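Local coordinates for protein SYE1 (Shewanella oneidensis, PDB 4AWT) that binds flavin mononucleotide and probably reduces carbon-carbon double bonds with electrons from NADH or NADPH, at residues Leu124-Val129 / Val143-Pro148; Ser194-Arg199 / Asn241-Ala246; Leu234-Thr239 / Leu250-Ala255. The protein carries 1 engineered substitution. One frame throughout, in Å; residues are numbered along the deposited sequence.

In the fold
Contact 2 links the other two on this eight-stranded TIM barrel: it touches both contact 1 and contact 3, which do not touch each other (nearest atoms about 6 Å apart). Contact 1, in the long excursion after barrel strand 96-102, has its centre about 13 Å from that of contact 2, and L124 CD1 packs on E195 O at 3.5 Å. Contacts 2 and 3 lie about 11 Å apart between centres; D245 OD2 and T251 OG1, 2.6 Å apart, probably share a hydrogen bond there. The side chain of A235 in contact 3 is about 8 Å from the FMN. N241 of contact 2 is one of several residues that hydrogen-bond the octyl glucoside, whereas the S194 side chain lies about 4 Å from the bound ethyl hydrogen carbonate.

Contact 1: residues Leu124-Val129 / Val143-Pro148; sequences LKAENV and VDVAVP
V145 pushes its two methyls into the bend made by 124-129, just where a two-stranded antiparallel hairpin (130-133 with 141-144) rises out of the TIM barrel. The hairpin belongs to the long insertion between barrel strand 96-102 and helix 153-172, and this contact joins the chain leading into it to the chain leaving it. The close-packed part centres on V145. A chi1 of -68° sets its CG1 anti to the carbonyl carbon, which leaves CG2 between the backbone N and the carbonyl carbon, 3.4 Å from A126 O, with the methyl of A126 a little farther off. CG1 meets V129 CG1 at 4.0 Å, the two valines crossing at a slant. The backbones join here too: V145 N gives a nearly straight but weak bond to V129 O, 3.4 Å long, which carries the pairing one step past the hairpin strands.

The side that faces solvent is looser and belongs to K125. Its CG stands anti to the backbone N (chi1 -177°); with the chain extended beyond CG, the aliphatic part is carried along 145-147 and its CE passes 3.4 Å from V145 O. Near the root of the same chain, K125 CB touches V147 CG2 at 4.1 Å. Between A126 and A146 the backbones stand too far apart for a direct bond, and a water bridges them: it accepts from A126 N at 2.9 Å and donates to A146 O at 2.8 Å. R106 lies against A126 and P148 and also hydrogen-bonds L124 O. That same carbonyl oxygen meets the proline ring across the contact, L124 O resting 3.3 Å from P148 CG.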
loop_
_atom_site.group_PDB
_atom_site.type_symbol
_atom_site.label_atom_id
_atom_site.label_comp_id
_atom_site.label_asym_id
_atom_site.label_seq_id
_atom_site.Cartn_x
_atom_site.Cartn_y
_atom_site.Cartn_z
ATOM N N LEU A 124 5.102 -18.400 -12.618
ATOM C CA LEU A 124 3.668 -18.400 -12.860
ATOM C C LEU A 124 3.267 -16.992 -13.240
ATOM O O LEU A 124 3.472 -16.047 -12.490
ATOM C CB LEU A 124 2.919 -18.832 -11.597
ATOM C CG LEU A 124 3.114 -20.285 -11.140
ATOM C CD1 LEU A 124 2.543 -20.447 -9.746
ATOM C CD2 LEU A 124 2.482 -21.224 -12.134
ATOM N N LYS A 125 2.656 -16.838 -14.392
ATOM C CA LYS A 125 2.002 -15.589 -14.782
ATOM C C LYS A 125 0.769 -15.347 -13.944
ATOM O O LYS A 125 -0.003 -16.253 -13.625
ATOM C CB LYS A 125 1.606 -15.735 -16.242
ATOM C CG LYS A 125 0.975 -14.500 -16.825
ATOM C CD LYS A 125 0.480 -14.751 -18.229
ATOM C CE LYS A 125 -0.248 -13.553 -18.783
ATOM N NZ LYS A 125 -0.528 -13.756 -20.234
ATOM N N ALA A 126 0.564 -14.063 -13.571
ATOM C CA ALA A 126 -0.717 -13.706 -12.934
ATOM C C ALA A 126 -1.820 -13.805 -13.976
ATOM O O ALA A 126 -1.751 -13.130 -15.017
ATOM C CB ALA A 126 -0.656 -12.319 -12.381
ATOM N N GLU A 127 -2.854 -14.597 -13.707
ATOM C CA GLU A 127 -3.886 -14.833 -14.690
ATOM C C GLU A 127 -4.948 -13.759 -14.652
ATOM O O GLU A 127 -5.374 -13.324 -13.598
ATOM C CB GLU A 127 -4.457 -16.249 -14.456
ATOM C CG GLU A 127 -3.469 -17.369 -14.717
ATOM C CD GLU A 127 -2.872 -17.550 -16.082
ATOM O OE1 GLU A 127 -3.375 -16.923 -17.051
ATOM O OE2 GLU A 127 -1.895 -18.324 -16.272
ATOM N N ASN A 128 -5.366 -13.319 -15.802
ATOM C CA ASN A 128 -6.453 -12.339 -15.933
ATOM C C ASN A 128 -6.135 -11.039 -15.241
ATOM O O ASN A 128 -7.014 -10.451 -14.534
ATOM C CB ASN A 128 -7.782 -12.931 -15.474
ATOM C CG ASN A 128 -8.211 -14.135 -16.263
ATOM O OD1 ASN A 128 -8.295 -14.051 -17.491
ATOM N ND2 ASN A 128 -8.458 -15.227 -15.512
ATOM N N VAL A 129 -4.891 -10.565 -15.453
ATOM C CA VAL A 129 -4.416 -9.323 -14.865
ATOM C C VAL A 129 -3.826 -8.457 -15.936
ATOM O O VAL A 129 -3.064 -8.917 -16.777
ATOM C CB VAL A 129 -3.377 -9.607 -13.767
ATOM C CG1 VAL A 129 -2.849 -8.324 -13.143
ATOM C CG2 VAL A 129 -4.005 -10.502 -12.661
ATOM N N VAL A 143 -2.287 -3.311 -20.735
ATOM C CA VAL A 143 -1.598 -4.414 -21.330
ATOM C C VAL A 143 -1.642 -5.616 -20.398
ATOM O O VAL A 143 -1.702 -5.456 -19.199
ATOM C CB VAL A 143 -0.105 -4.130 -21.656
ATOM C CG1 VAL A 143 0.038 -3.058 -22.716
ATOM C CG2 VAL A 143 0.633 -3.716 -20.392
ATOM N N ASP A 144 -1.563 -6.818 -20.971
ATOM C CA ASP A 144 -1.428 -8.032 -20.207
ATOM C C ASP A 144 -0.084 -8.073 -19.506
ATOM O O ASP A 144 0.946 -7.617 -20.055
ATOM C CB ASP A 144 -1.501 -9.236 -21.137
ATOM C CG ASP A 144 -2.893 -9.477 -21.658
ATOM O OD1 ASP A 144 -3.844 -8.850 -21.206
ATOM O OD2 ASP A 144 -3.024 -10.375 -22.518
ATOM N N VAL A 145 -0.019 -8.612 -18.307
ATOM C CA VAL A 145 1.233 -8.822 -17.640
ATOM C C VAL A 145 2.046 -9.878 -18.368
ATOM O O VAL A 145 1.510 -10.686 -19.125
ATOM C CB VAL A 145 1.000 -9.227 -16.171
ATOM C CG1 VAL A 145 0.414 -8.065 -15.400
ATOM C CG2 VAL A 145 0.128 -10.472 -16.037
ATOM N N ALA A 146 3.341 -9.894 -18.071
ATOM C CA ALA A 146 4.295 -10.824 -18.618
ATOM C C ALA A 146 4.555 -12.012 -17.721
ATOM O O ALA A 146 4.295 -11.997 -16.533
ATOM C CB ALA A 146 5.582 -10.128 -18.966
ATOM N N VAL A 147 5.120 -13.093 -18.277
ATOM C CA VAL A 147 5.512 -14.238 -17.518
ATOM C C VAL A 147 6.788 -13.970 -16.751
ATOM O O VAL A 147 7.769 -13.571 -17.384
ATOM C CB VAL A 147 5.710 -15.487 -18.437
ATOM C CG1 VAL A 147 6.212 -16.652 -17.635
ATOM C CG2 VAL A 147 4.433 -15.893 -19.163
ATOM N N PRO A 148 6.825 -14.164 -15.444
ATOM C CA PRO A 148 8.016 -13.812 -14.698
ATOM C C PRO A 148 9.066 -14.930 -14.708
ATOM O O PRO A 148 8.757 -16.078 -15.035
ATOM C CB PRO A 148 7.483 -13.634 -13.281
ATOM C CG PRO A 148 6.394 -14.671 -13.193
ATOM C CD PRO A 148 5.739 -14.620 -14.568
HETATM O O HOH W 1 2.588 -12.107 -14.368
HETATM O O HOH W 2 -5.014 -10.109 -19.018
#

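Contact 2: residues Ser194-Arg199 / Asn241-Ala246; sequences SEANNR and NGTVDA. With BOG (octyl beta-D-glucopyranoside), chain D.
S194 and D245 meet where two loops of the TIM barrel run side by side. S194 N donates to D245 OD1 over 2.9 Å, using the lone pair of that oxygen that faces away from OD2. The other carboxylate oxygen, OD2, is taken up by T251 and by D247 N, so both oxygens are engaged and the carboxylate can hardly turn. A long, weak ion pair links OD1 to R210 as well.

The serine hydroxyl works both ways. With chi1 at 64°, OG sits where it accepts from A246 N at 3.0 Å and donates to E195 OE2 at 2.6 Å, and the glutamate chain folds back at chi2 to bring OE2 there. One residue on, E195 N donates to V244 O at 2.9 Å, arriving almost end-on to the carbonyl (C=O...N 167°), while E195 CB and CG lie against the same oxygen. Farther along the polar bonds give way to apolar contact, A196 CB on T243 CG2 at 3.9 Å; T243 OG1 makes a weak hydrogen bond to D193 OD2.

G242, with phi at 105°, takes a turn in which a side chain would press on the preceding carbonyl. Before it, N241 ND2 reaches away from the serine and donates to O6 of the octyl glucoside at 3.1 Å, and it also bonds N184 O.

Ethyl hydrogen carbonate touches S194. The first loop joins helix 187-192 to helix 207-210, whose R210 packs on S194; the second leads from barrel strand 230-234 toward helix 248-261, with T243 resting on N189 and Q190 of helix 187-192.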
loop_
_atom_site.group_PDB
_atom_site.type_symbol
_atom_site.label_atom_id
_atom_site.label_comp_id
_atom_site.label_asym_id
_atom_site.label_seq_id
_atom_site.Cartn_x
_atom_site.Cartn_y
_atom_site.Cartn_z
ATOM N N SER A 194 -0.148 -19.735 -1.365
ATOM C CA SER A 194 0.323 -21.043 -1.804
ATOM C C SER A 194 0.203 -21.245 -3.285
ATOM O O SER A 194 1.064 -21.902 -3.885
ATOM C CB SER A 194 -0.424 -22.125 -1.054
ATOM O OG SER A 194 -1.789 -22.135 -1.331
ATOM N N GLU A 195 -0.866 -20.752 -3.951
ATOM C CA GLU A 195 -1.059 -21.099 -5.334
ATOM C C GLU A 195 -0.174 -20.229 -6.261
ATOM O O GLU A 195 -0.129 -20.489 -7.471
ATOM C CB GLU A 195 -2.523 -21.024 -5.710
ATOM C CG GLU A 195 -3.379 -21.905 -4.826
ATOM C CD GLU A 195 -2.808 -23.296 -4.486
ATOM O OE1 GLU A 195 -2.810 -23.986 -5.529
ATOM O OE2 GLU A 195 -2.407 -23.702 -3.341
ATOM N N ALA A 196 0.473 -19.234 -5.712
ATOM C CA ALA A 196 1.395 -18.408 -6.476
ATOM C C ALA A 196 2.858 -18.801 -6.300
ATOM O O ALA A 196 3.710 -18.236 -6.965
ATOM C CB ALA A 196 1.199 -16.945 -6.090
ATOM N N ASN A 197 3.134 -19.749 -5.402
ATOM C CA ASN A 197 4.462 -20.064 -4.978
ATOM C C ASN A 197 4.663 -21.590 -5.185
ATOM O O ASN A 197 4.161 -22.376 -4.437
ATOM C CB ASN A 197 4.656 -19.667 -3.546
ATOM C CG ASN A 197 6.047 -19.858 -3.010
ATOM O OD1 ASN A 197 6.406 -19.211 -1.948
ATOM N ND2 ASN A 197 6.812 -20.636 -3.601
ATOM N N ASN A 198 5.482 -21.918 -6.217
ATOM C CA ASN A 198 5.795 -23.352 -6.355
ATOM C C ASN A 198 7.285 -23.606 -6.110
ATOM O O ASN A 198 7.842 -24.603 -6.615
ATOM C CB ASN A 198 5.334 -23.858 -7.695
ATOM C CG ASN A 198 5.921 -23.201 -8.894
ATOM O OD1 ASN A 198 5.353 -23.399 -9.979
ATOM N ND2 ASN A 198 6.998 -22.489 -8.847
ATOM N N ARG A 199 7.953 -22.812 -5.329
ATOM C CA ARG A 199 9.344 -22.994 -4.974
ATOM C C ARG A 199 9.542 -24.250 -4.184
ATOM O O ARG A 199 8.684 -24.614 -3.367
ATOM C CB ARG A 199 9.888 -21.808 -4.188
ATOM C CG ARG A 199 9.804 -20.475 -4.905
ATOM C CD ARG A 199 10.403 -19.374 -4.065
ATOM N NE ARG A 199 11.856 -19.439 -4.017
ATOM C CZ ARG A 199 12.671 -18.829 -4.845
ATOM N NH1 ARG A 199 12.207 -18.077 -5.846
ATOM N NH2 ARG A 199 13.975 -18.920 -4.675
ATOM N N ASN A 241 -5.553 -9.726 -8.283
ATOM C CA ASN A 241 -4.308 -9.660 -9.025
ATOM C C ASN A 241 -3.575 -10.981 -9.135
ATOM O O ASN A 241 -2.435 -11.025 -9.583
ATOM C CB ASN A 241 -3.414 -8.552 -8.472
ATOM C CG ASN A 241 -3.983 -7.218 -8.779
ATOM O OD1 ASN A 241 -4.765 -7.061 -9.732
ATOM N ND2 ASN A 241 -3.592 -6.252 -7.969
ATOM N N GLY A 242 -4.247 -12.075 -8.818
ATOM C CA GLY A 242 -3.792 -13.379 -9.191
ATOM C C GLY A 242 -3.189 -14.243 -8.134
ATOM O O GLY A 242 -2.757 -15.355 -8.484
ATOM N N THR A 243 -3.155 -13.823 -6.882
ATOM C CA THR A 243 -2.635 -14.613 -5.802
ATOM C C THR A 243 -3.783 -15.194 -4.980
ATOM O O THR A 243 -4.616 -14.431 -4.447
ATOM C CB THR A 243 -1.688 -13.809 -4.899
ATOM O OG1 THR A 243 -2.287 -12.624 -4.403
ATOM C CG2 THR A 243 -0.431 -13.408 -5.634
ATOM N N VAL A 244 -3.756 -16.529 -4.864
ATOM C CA VAL A 244 -4.723 -17.298 -4.096
ATOM C C VAL A 244 -3.984 -18.151 -3.092
ATOM O O VAL A 244 -3.010 -18.823 -3.505
ATOM C CB VAL A 244 -5.541 -18.226 -5.053
ATOM C CG1 VAL A 244 -6.556 -19.046 -4.271
ATOM C CG2 VAL A 244 -6.236 -17.391 -6.122
ATOM N N ASP A 245 -4.410 -18.172 -1.843
ATOM C CA ASP A 245 -3.861 -19.066 -0.853
ATOM C C ASP A 245 -4.890 -20.159 -0.536
ATOM O O ASP A 245 -6.084 -19.891 -0.475
ATOM C CB ASP A 245 -3.511 -18.357 0.427
ATOM C CG ASP A 245 -2.821 -19.229 1.409
ATOM O OD1 ASP A 245 -1.767 -19.840 1.015
ATOM O OD2 ASP A 245 -3.293 -19.372 2.532
ATOM N N ALA A 246 -4.474 -21.355 -0.338
ATOM C CA ALA A 246 -5.358 -22.505 -0.094
ATOM C C ALA A 246 -5.970 -22.473 1.297
ATOM O O ALA A 246 -7.103 -22.960 1.477
ATOM C CB ALA A 246 -4.641 -23.817 -0.288
HETATM C C1 BOG D . -4.610 -0.773 -10.189
HETATM O O1 BOG D . -5.669 -0.315 -10.985
HETATM C C2 BOG D . -3.783 0.347 -9.640
HETATM O O2 BOG D . -3.120 1.056 -10.665
HETATM C C3 BOG D . -2.691 -0.145 -8.677
HETATM O O3 BOG D . -2.100 0.938 -8.014
HETATM C C4 BOG D . -3.372 -0.996 -7.596
HETATM O O4 BOG D . -2.393 -1.516 -6.761
HETATM C C5 BOG D . -4.239 -2.099 -8.193
HETATM O O5 BOG D . -5.185 -1.456 -9.024
HETATM C C6 BOG D . -4.941 -2.906 -7.131
HETATM O O6 BOG D . -5.626 -3.935 -7.822
HETATM C "C1'" BOG D . -6.119 -1.233 -11.953
HETATM C "C2'" BOG D . -7.146 -0.682 -12.939
HETATM C "C3'" BOG D . -8.261 0.088 -12.299
HETATM C "C4'" BOG D . -9.550 0.380 -13.058
HETATM C "C5'" BOG D . -9.713 1.901 -13.127
HETATM C "C6'" BOG D . -9.526 2.398 -14.562
HETATM C "C7'" BOG D . -9.663 3.930 -14.610
HETATM C "C8'" BOG D . -10.031 4.272 -16.049
HETATM O O HOH W 3 -0.364 -17.684 -9.400
#

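Contact 3: residues Leu234-Thr239 / Leu250-Ala255; sequences LAPLTT and LTYTAA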
loop_
_atom_site.group_PDB
_atom_site.type_symbol
_atom_site.label_atom_id
_atom_site.label_comp_id
_atom_site.label_asym_id
_atom_site.label_seq_id
_atom_site.Cartn_x
_atom_site.Cartn_y
_atom_site.Cartn_z
ATOM N N LEU A 234 -1.453 -6.358 4.186
ATOM C CA LEU A 234 -1.768 -7.716 3.769
ATOM C C LEU A 234 -3.156 -7.761 3.138
ATOM O O LEU A 234 -4.022 -6.940 3.466
ATOM C CB LEU A 234 -1.734 -8.718 4.942
ATOM C CG LEU A 234 -0.386 -8.861 5.636
ATOM C CD1 LEU A 234 -0.549 -9.832 6.808
ATOM C CD2 LEU A 234 0.723 -9.343 4.701
ATOM N N ALA A 235 -3.376 -8.757 2.286
ATOM C CA ALA A 235 -4.658 -9.010 1.645
ATOM C C ALA A 235 -4.993 -10.482 1.764
ATOM O O ALA A 235 -4.722 -11.279 0.861
ATOM C CB ALA A 235 -4.637 -8.593 0.211
ATOM N N PRO A 236 -5.574 -10.909 2.884
ATOM C CA PRO A 236 -5.774 -12.346 3.096
ATOM C C PRO A 236 -6.693 -12.999 2.084
ATOM O O PRO A 236 -6.459 -14.175 1.746
ATOM C CB PRO A 236 -6.364 -12.414 4.507
ATOM C CG PRO A 236 -5.852 -11.176 5.205
ATOM C CD PRO A 236 -5.872 -10.117 4.097
ATOM N N LEU A 237 -7.766 -12.318 1.663
ATOM C CA LEU A 237 -8.837 -12.995 0.990
ATOM C C LEU A 237 -9.100 -12.488 -0.426
ATOM O O LEU A 237 -9.733 -13.213 -1.228
ATOM C CB LEU A 237 -10.144 -12.912 1.771
ATOM C CG LEU A 237 -10.102 -13.583 3.131
ATOM C CD1 LEU A 237 -11.453 -13.379 3.807
ATOM C CD2 LEU A 237 -9.797 -15.058 3.050
ATOM N N THR A 238 -8.685 -11.303 -0.791
ATOM C CA THR A 238 -8.818 -10.858 -2.174
ATOM C C THR A 238 -7.795 -11.605 -3.039
ATOM O O THR A 238 -6.774 -12.066 -2.570
ATOM C CB THR A 238 -8.667 -9.345 -2.302
ATOM O OG1 THR A 238 -7.381 -9.004 -1.761
ATOM C CG2 THR A 238 -9.769 -8.590 -1.589
ATOM N N THR A 239 -8.163 -11.743 -4.299
ATOM C CA THR A 239 -7.418 -12.552 -5.272
ATOM C C THR A 239 -7.349 -11.892 -6.629
ATOM O O THR A 239 -6.867 -12.497 -7.613
ATOM C CB THR A 239 -8.056 -13.951 -5.402
ATOM O OG1 THR A 239 -9.395 -13.771 -5.922
ATOM C CG2 THR A 239 -8.057 -14.710 -4.101
ATOM N N LEU A 250 -5.361 -19.791 8.133
ATOM C CA LEU A 250 -4.140 -20.232 8.789
ATOM C C LEU A 250 -2.980 -19.322 8.370
ATOM O O LEU A 250 -2.225 -18.845 9.192
ATOM C CB LEU A 250 -3.868 -21.696 8.453
ATOM C CG LEU A 250 -2.580 -22.242 9.019
ATOM C CD1 LEU A 250 -2.474 -22.193 10.526
ATOM C CD2 LEU A 250 -2.409 -23.667 8.519
ATOM N N THR A 251 -2.834 -19.143 7.055
ATOM C CA THR A 251 -1.663 -18.409 6.550
ATOM C C THR A 251 -1.606 -17.007 7.151
ATOM O O THR A 251 -0.565 -16.548 7.577
ATOM C CB THR A 251 -1.713 -18.313 5.045
ATOM O OG1 THR A 251 -1.626 -19.632 4.513
ATOM C CG2 THR A 251 -0.606 -17.439 4.463
ATOM N N TYR A 252 -2.753 -16.319 7.137
ATOM C CA TYR A 252 -2.780 -14.906 7.511
ATOM C C TYR A 252 -2.873 -14.697 8.997
ATOM O O TYR A 252 -2.353 -13.687 9.495
ATOM C CB TYR A 252 -3.823 -14.132 6.692
ATOM C CG TYR A 252 -3.314 -13.929 5.295
ATOM C CD1 TYR A 252 -3.483 -14.842 4.278
ATOM C CD2 TYR A 252 -2.556 -12.789 4.998
ATOM C CE1 TYR A 252 -2.951 -14.638 3.027
ATOM C CE2 TYR A 252 -2.028 -12.579 3.761
ATOM C CZ TYR A 252 -2.222 -13.510 2.755
ATOM O OH TYR A 252 -1.670 -13.233 1.523
ATOM N N THR A 253 -3.460 -15.625 9.766
ATOM C CA THR A 253 -3.328 -15.571 11.222
ATOM C C THR A 253 -1.860 -15.739 11.591
ATOM O O THR A 253 -1.326 -15.067 12.455
ATOM C CB THR A 253 -4.254 -16.588 11.900
ATOM O OG1 THR A 253 -5.653 -16.273 11.540
ATOM C CG2 THR A 253 -4.174 -16.550 13.371
ATOM N N ALA A 254 -1.192 -16.710 10.932
ATOM C CA ALA A 254 0.243 -16.922 11.168
ATOM C C ALA A 254 1.039 -15.695 10.777
ATOM O O ALA A 254 1.948 -15.291 11.529
ATOM C CB ALA A 254 0.732 -18.146 10.416
ATOM N N ALA A 255 0.705 -15.093 9.650
ATOM C CA ALA A 255 1.432 -13.879 9.222
ATOM C C ALA A 255 1.246 -12.780 10.238
ATOM O O ALA A 255 2.197 -12.065 10.588
ATOM C CB ALA A 255 0.983 -13.422 7.872
HETATM O O HOH W 4 -1.224 -10.388 1.437
#
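P236 covers one face of the Y252 ring, and this is the main interaction of the contact. It is a CH-pi contact: P236 CA stands 3.4 Å above the ring centroid, only 5° from the ring normal, so its hydrogen can point straight into the pi cloud. The pyrrolidine carbons continue the cover toward the root of the side chain, with P236 CB 3.5 Å from Y252 CG. The tyrosine is brought there by a chi1 of -74°, which puts CG anti to its own carbonyl carbon and sends the ring off the helix toward the loop.

Apolar contacts come next. L234 approaches near the ring plane, at the edge, its CD1 4.0 Å from Y252 CD2; the same methyl also touches A255 CB, three residues farther on. One leucine branch thus wedges between the two residues that the helix presents to this side.

The polar end of the tyrosine is dealt with separately. Y252 OH is hydrogen-bonded to D193 OD1 and accepts a hydrogen bond from a water at 2.9 Å; that water in turn accepts from A235 N at 2.8 Å, satisfying a buried backbone amide. Putting a leucine in place of Y252 would probably uncover the face of P236 and leave both D193 and the water without their hydroxyl partner.

Strand 230-234, the loop after it and helix 248-261 form one beta-alpha unit of the TIM barrel, and the contact packs the helix back on that unit's own strand end and loop. Strand 266-270 pairs with the strand at L234, while I192 of helix 187-192 and F284 of helix 282-291 also touch Y252.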